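Local coordinates for Ice-binding protein (Flavobacteriaceae bacterium, PDB 5UYT) that probably binds ice crystals and so acts as an antifreeze protein, through right-handed beta-helical ice-binding-like domains, at residues P76-L90 and N94-T108. Sequence-based numbering, arbitrary orientation. Where two conformers were deposited one is given.
Sequences PTATLAPLLGNGTTL and NYFIGQGASLSGTLT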
loop_
_atom_site.group_PDB
_atom_site.type_symbol
_atom_site.label_atom_id
_atom_site.label_comp_id
_atom_site.label_asym_id
_atom_site.label_seq_id
_atom_site.Cartn_x
_atom_site.Cartn_y
_atom_site.Cartn_z
ATOM N N PRO A 76 -31.136 19.960 -1.254
ATOM C CA PRO A 76 -30.216 20.863 -1.951
ATOM C C PRO A 76 -30.131 22.248 -1.299
ATOM O O PRO A 76 -31.148 22.783 -0.833
ATOM C CB PRO A 76 -30.815 20.968 -3.363
ATOM C CG PRO A 76 -31.661 19.746 -3.511
ATOM C CD PRO A 76 -32.233 19.522 -2.139
ATOM N N THR A 77 -28.918 22.799 -1.259
ATOM C CA THR A 77 -28.668 24.142 -0.733
ATOM C C THR A 77 -28.496 25.176 -1.857
ATOM O O THR A 77 -28.520 26.382 -1.595
ATOM C CB THR A 77 -27.418 24.163 0.179
ATOM O OG1 THR A 77 -26.295 23.620 -0.528
ATOM C CG2 THR A 77 -27.653 23.344 1.451
ATOM N N ALA A 78 -28.340 24.694 -3.097
ATOM C CA ALA A 78 -28.084 25.530 -4.290
ATOM C C ALA A 78 -28.176 24.717 -5.588
ATOM O O ALA A 78 -28.005 23.499 -5.565
ATOM C CB ALA A 78 -26.706 26.173 -4.198
ATOM N N THR A 79 -28.433 25.407 -6.708
ATOM C CA THR A 79 -28.423 24.808 -8.056
ATOM C C THR A 79 -27.196 25.281 -8.830
ATOM O O THR A 79 -26.814 26.455 -8.740
ATOM C CB THR A 79 -29.705 25.163 -8.841
ATOM O OG1 THR A 79 -30.836 24.785 -8.058
ATOM C CG2 THR A 79 -29.785 24.409 -10.175
ATOM N N LEU A 80 -26.579 24.375 -9.585
ATOM C CA LEU A 80 -25.444 24.729 -10.419
ATOM C C LEU A 80 -25.732 24.481 -11.886
ATOM O O LEU A 80 -26.486 23.574 -12.219
ATOM C CB LEU A 80 -24.203 23.919 -10.007
ATOM C CG LEU A 80 -23.705 24.039 -8.574
ATOM C CD1 LEU A 80 -22.458 23.160 -8.400
ATOM C CD2 LEU A 80 -23.417 25.493 -8.205
ATOM N N ALA A 81 -25.119 25.290 -12.752
ATOM C CA ALA A 81 -25.135 25.047 -14.191
ATOM C C ALA A 81 -24.393 23.730 -14.455
ATOM O O ALA A 81 -23.546 23.323 -13.644
ATOM C CB ALA A 81 -24.491 26.206 -14.947
ATOM N N PRO A 82 -24.722 23.043 -15.568
ATOM C CA PRO A 82 -24.105 21.738 -15.786
ATOM C C PRO A 82 -22.610 21.775 -16.098
ATOM O O PRO A 82 -21.946 20.772 -15.877
ATOM C CB PRO A 82 -24.890 21.157 -16.968
ATOM C CG PRO A 82 -25.432 22.335 -17.682
ATOM C CD PRO A 82 -25.692 23.379 -16.626
ATOM N N LEU A 83 -22.087 22.906 -16.587
ATOM C CA LEU A 83 -20.650 23.036 -16.833
ATOM C C LEU A 83 -19.948 23.396 -15.520
ATOM O O LEU A 83 -20.016 24.536 -15.066
ATOM C CB LEU A 83 -20.349 24.062 -17.935
ATOM C CG LEU A 83 -18.934 24.126 -18.566
ATOM C CD1 LEU A 83 -18.175 22.793 -18.640
ATOM C CD2 LEU A 83 -19.045 24.763 -19.953
ATOM N N LEU A 84 -19.293 22.404 -14.919
ATOM C CA LEU A 84 -18.634 22.539 -13.607
ATOM C C LEU A 84 -17.139 22.636 -13.748
ATOM O O LEU A 84 -16.527 21.848 -14.482
ATOM C CB LEU A 84 -18.873 21.310 -12.745
ATOM C CG LEU A 84 -20.190 20.925 -12.087
ATOM C CD1 LEU A 84 -19.824 19.880 -11.044
ATOM C CD2 LEU A 84 -20.848 22.134 -11.436
ATOM N N GLY A 85 -16.548 23.557 -12.998
ATOM C CA GLY A 85 -15.103 23.707 -13.005
ATOM C C GLY A 85 -14.681 25.019 -13.619
ATOM O O GLY A 85 -15.172 26.080 -13.229
ATOM N N ASN A 86 -13.759 24.936 -14.571
ATOM C CA ASN A 86 -13.176 26.106 -15.238
ATOM C C ASN A 86 -12.826 27.246 -14.255
ATOM O O ASN A 86 -13.169 28.413 -14.478
ATOM C CB ASN A 86 -14.069 26.560 -16.396
ATOM C CG ASN A 86 -14.188 25.496 -17.500
ATOM O OD1 ASN A 86 -15.240 25.361 -18.136
ATOM N ND2 ASN A 86 -13.105 24.749 -17.745
ATOM N N GLY A 87 -12.150 26.875 -13.163
ATOM C CA GLY A 87 -11.642 27.832 -12.187
ATOM C C GLY A 87 -12.585 28.141 -11.036
ATOM O O GLY A 87 -12.262 28.951 -10.170
ATOM N N THR A 88 -13.752 27.501 -11.020
ATOM C CA THR A 88 -14.774 27.738 -9.985
ATOM C C THR A 88 -14.335 27.222 -8.615
ATOM O O THR A 88 -13.613 26.232 -8.527
ATOM C CB THR A 88 -16.119 27.080 -10.397
ATOM O OG1 THR A 88 -16.706 27.857 -11.447
ATOM C CG2 THR A 88 -17.105 27.034 -9.255
ATOM N N THR A 89 -14.767 27.901 -7.558
ATOM C CA THR A 89 -14.558 27.423 -6.180
ATOM C C THR A 89 -15.899 27.249 -5.477
ATOM O O THR A 89 -16.759 28.151 -5.553
ATOM C CB THR A 89 -13.647 28.382 -5.382
ATOM O OG1 THR A 89 -12.372 28.463 -6.037
ATOM C CG2 THR A 89 -13.408 27.850 -3.970
ATOM N N LEU A 90 -16.109 26.100 -4.833
ATOM C CA LEU A 90 -17.344 25.875 -4.046
ATOM C C LEU A 90 -17.059 25.601 -2.581
ATOM O O LEU A 90 -16.113 24.891 -2.253
ATOM C CB LEU A 90 -18.174 24.699 -4.597
ATOM C CG LEU A 90 -18.726 24.741 -6.017
ATOM C CD1 LEU A 90 -19.170 23.347 -6.428
ATOM C CD2 LEU A 90 -19.900 25.726 -6.074
ATOM N N ASN A 94 -25.097 21.077 -0.622
ATOM C CA ASN A 94 -25.748 20.047 -1.425
ATOM C C ASN A 94 -26.194 20.685 -2.728
ATOM O O ASN A 94 -27.158 21.455 -2.753
ATOM C CB ASN A 94 -26.934 19.438 -0.672
ATOM C CG ASN A 94 -26.530 18.849 0.654
ATOM O OD1 ASN A 94 -25.383 18.402 0.822
ATOM N ND2 ASN A 94 -27.451 18.848 1.606
ATOM N N TYR A 95 -25.471 20.363 -3.792
ATOM C CA TYR A 95 -25.602 21.021 -5.092
ATOM C C TYR A 95 -26.439 20.189 -6.056
ATOM O O TYR A 95 -26.113 19.043 -6.337
ATOM C CB TYR A 95 -24.199 21.317 -5.667
ATOM C CG TYR A 95 -23.448 22.326 -4.803
ATOM C CD1 TYR A 95 -23.780 23.685 -4.840
ATOM C CD2 TYR A 95 -22.440 21.920 -3.919
ATOM C CE1 TYR A 95 -23.120 24.613 -4.039
ATOM C CE2 TYR A 95 -21.781 22.838 -3.122
ATOM C CZ TYR A 95 -22.126 24.186 -3.184
ATOM O OH TYR A 95 -21.481 25.114 -2.388
ATOM N N PHE A 96 -27.522 20.783 -6.553
ATOM C CA PHE A 96 -28.438 20.100 -7.464
ATOM C C PHE A 96 -28.169 20.539 -8.903
ATOM O O PHE A 96 -28.172 21.743 -9.224
ATOM C CB PHE A 96 -29.908 20.364 -7.060
ATOM C CG PHE A 96 -30.929 19.850 -8.047
ATOM C CD1 PHE A 96 -31.377 18.536 -7.991
ATOM C CD2 PHE A 96 -31.463 20.696 -9.024
ATOM C CE1 PHE A 96 -32.328 18.068 -8.892
ATOM C CE2 PHE A 96 -32.402 20.234 -9.931
ATOM C CZ PHE A 96 -32.840 18.916 -9.865
ATOM N N ILE A 97 -27.916 19.561 -9.763
ATOM C CA ILE A 97 -27.787 19.814 -11.194
ATOM C C ILE A 97 -28.825 18.943 -11.905
ATOM O O ILE A 97 -28.652 17.728 -11.999
ATOM C CB ILE A 97 -26.360 19.498 -11.717
ATOM C CG1 ILE A 97 -25.310 20.311 -10.938
ATOM C CG2 ILE A 97 -26.291 19.801 -13.213
ATOM C CD1 ILE A 97 -23.873 20.031 -11.311
ATOM N N GLY A 98 -29.897 19.565 -12.410
ATOM C CA GLY A 98 -31.066 18.813 -12.900
ATOM C C GLY A 98 -30.962 18.319 -14.333
ATOM O O GLY A 98 -31.935 18.373 -15.091
ATOM N N GLN A 99 -29.782 17.821 -14.691
ATOM C CA GLN A 99 -29.459 17.335 -16.041
ATOM C C GLN A 99 -28.071 16.705 -15.950
ATOM O O GLN A 99 -27.461 16.717 -14.875
ATOM C CB GLN A 99 -29.472 18.492 -17.059
ATOM C CG GLN A 99 -28.436 19.585 -16.774
ATOM C CD GLN A 99 -28.613 20.815 -17.644
ATOM O OE1 GLN A 99 -28.342 20.785 -18.852
ATOM N NE2 GLN A 99 -29.059 21.914 -17.033
ATOM N N GLY A 100 -27.566 16.151 -17.054
ATOM C CA GLY A 100 -26.190 15.641 -17.098
ATOM C C GLY A 100 -25.184 16.774 -16.923
ATOM O O GLY A 100 -25.410 17.913 -17.393
ATOM N N ALA A 101 -24.086 16.466 -16.243
ATOM C CA ALA A 101 -23.068 17.463 -15.918
ATOM C C ALA A 101 -21.725 17.151 -16.609
ATOM O O ALA A 101 -21.449 16.020 -17.000
ATOM C CB ALA A 101 -22.881 17.553 -14.405
ATOM N N SER A 102 -20.903 18.174 -16.782
ATOM C CA SER A 102 -19.577 17.954 -17.333
ATOM C C SER A 102 -18.543 18.786 -16.602
ATOM O O SER A 102 -18.680 20.018 -16.439
ATOM C CB SER A 102 -19.531 18.217 -18.836
ATOM O OG SER A 102 -19.896 19.555 -19.110
ATOM N N LEU A 103 -17.506 18.091 -16.164
ATOM C CA LEU A 103 -16.389 18.735 -15.469
ATOM C C LEU A 103 -15.333 19.143 -16.475
ATOM O O LEU A 103 -15.080 18.437 -17.479
ATOM C CB LEU A 103 -15.768 17.771 -14.424
ATOM C CG LEU A 103 -16.612 17.455 -13.177
ATOM C CD1 LEU A 103 -16.084 16.186 -12.527
ATOM C CD2 LEU A 103 -16.546 18.599 -12.171
ATOM N N SER A 104 -14.726 20.290 -16.222
ATOM C CA SER A 104 -13.747 20.820 -17.129
ATOM C C SER A 104 -12.813 21.707 -16.318
ATOM O O SER A 104 -13.242 22.323 -15.358
ATOM C CB SER A 104 -14.490 21.624 -18.208
ATOM O OG SER A 104 -13.590 22.258 -19.061
ATOM N N GLY A 105 -11.541 21.768 -16.694
ATOM C CA GLY A 105 -10.605 22.696 -16.073
ATOM C C GLY A 105 -10.465 22.335 -14.608
ATOM O O GLY A 105 -10.483 21.149 -14.256
ATOM N N THR A 106 -10.358 23.344 -13.744
ATOM C CA THR A 106 -10.167 23.124 -12.323
ATOM C C THR A 106 -11.465 23.389 -11.530
ATOM O O THR A 106 -12.176 24.362 -11.812
ATOM C CB THR A 106 -9.006 24.015 -11.831
ATOM O OG1 THR A 106 -7.860 23.831 -12.691
ATOM C CG2 THR A 106 -8.631 23.669 -10.432
ATOM N N LEU A 107 -11.766 22.531 -10.558
ATOM C CA LEU A 107 -12.845 22.775 -9.614
ATOM C C LEU A 107 -12.229 22.702 -8.229
ATOM O O LEU A 107 -11.602 21.694 -7.900
ATOM C CB LEU A 107 -13.957 21.713 -9.725
ATOM C CG LEU A 107 -15.116 21.916 -8.736
ATOM C CD1 LEU A 107 -15.868 23.213 -9.020
ATOM C CD2 LEU A 107 -16.080 20.737 -8.742
ATOM N N THR A 108 -12.404 23.738 -7.416
ATOM C CA THR A 108 -11.842 23.752 -6.055
ATOM C C THR A 108 -12.947 23.615 -5.012
ATOM O O THR A 108 -13.950 24.332 -5.055
ATOM C CB THR A 108 -10.974 25.014 -5.796
ATOM O OG1 THR A 108 -9.905 25.042 -6.746
ATOM C CG2 THR A 108 -10.384 25.032 -4.384
HETATM O O HOH W 1 -10.809 25.985 -9.182
#
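L84 and L103, on successive coils of the beta-helix, pack against each other in its interior, with L103 CD2 3.6 Å from L84 CB. L84 also reaches toward I97, meeting it tip to tip through its CD2 and the CD1 of I97, 3.7 Å apart. Nearby, L80 lies obliquely against the base of the Y95 side chain, its CD1 3.7 Å from Y95 CB. L90 runs antiparallel to the Y95 side chain and sets CD1 over one ring face, offset toward the rim, while A78 CB approaches obliquely. Y95 shares the inward face of its strand pair with A78; chi1 (-65°) sets its CG anti to the carbonyl carbon, and its hydroxyl is hydrogen-bonded to T91 O, just past L90.

These inward side chains are held in line by parallel pairing between the two coils on each of three sides: 78-79 with 94-97, 83-85 with 101-104 and 88-90 with 106-108. F96 N binds A78 O almost straight (173°), and L90 N binds T108 O at 2.8 Å. The register shifts by two residues between the first two pairs, where P82 lies across the Q99 amide.

At the next corner, a type I' turn from G85 to T88 carries the chain round into strand 88-90, closed by T88 N and OG1, both donating to G85 O. N86 ND2 adds a 2.9 Å bond to S104 OG, which chi1 of S104 (175°) places opposite its backbone N. At the other end, T77 OG1 accepts from N94 N, 2.8 Å away.

Strand 83-85 forms one outer edge of its parallel sheet and 88-90 that of another. Toward the next coil, I97 and A101 touch I123 of strand 119-123 and T108 packs on strand 134-138; W148 of strand 146-150, from the coil after it, reaches back to L84, L103 and L107.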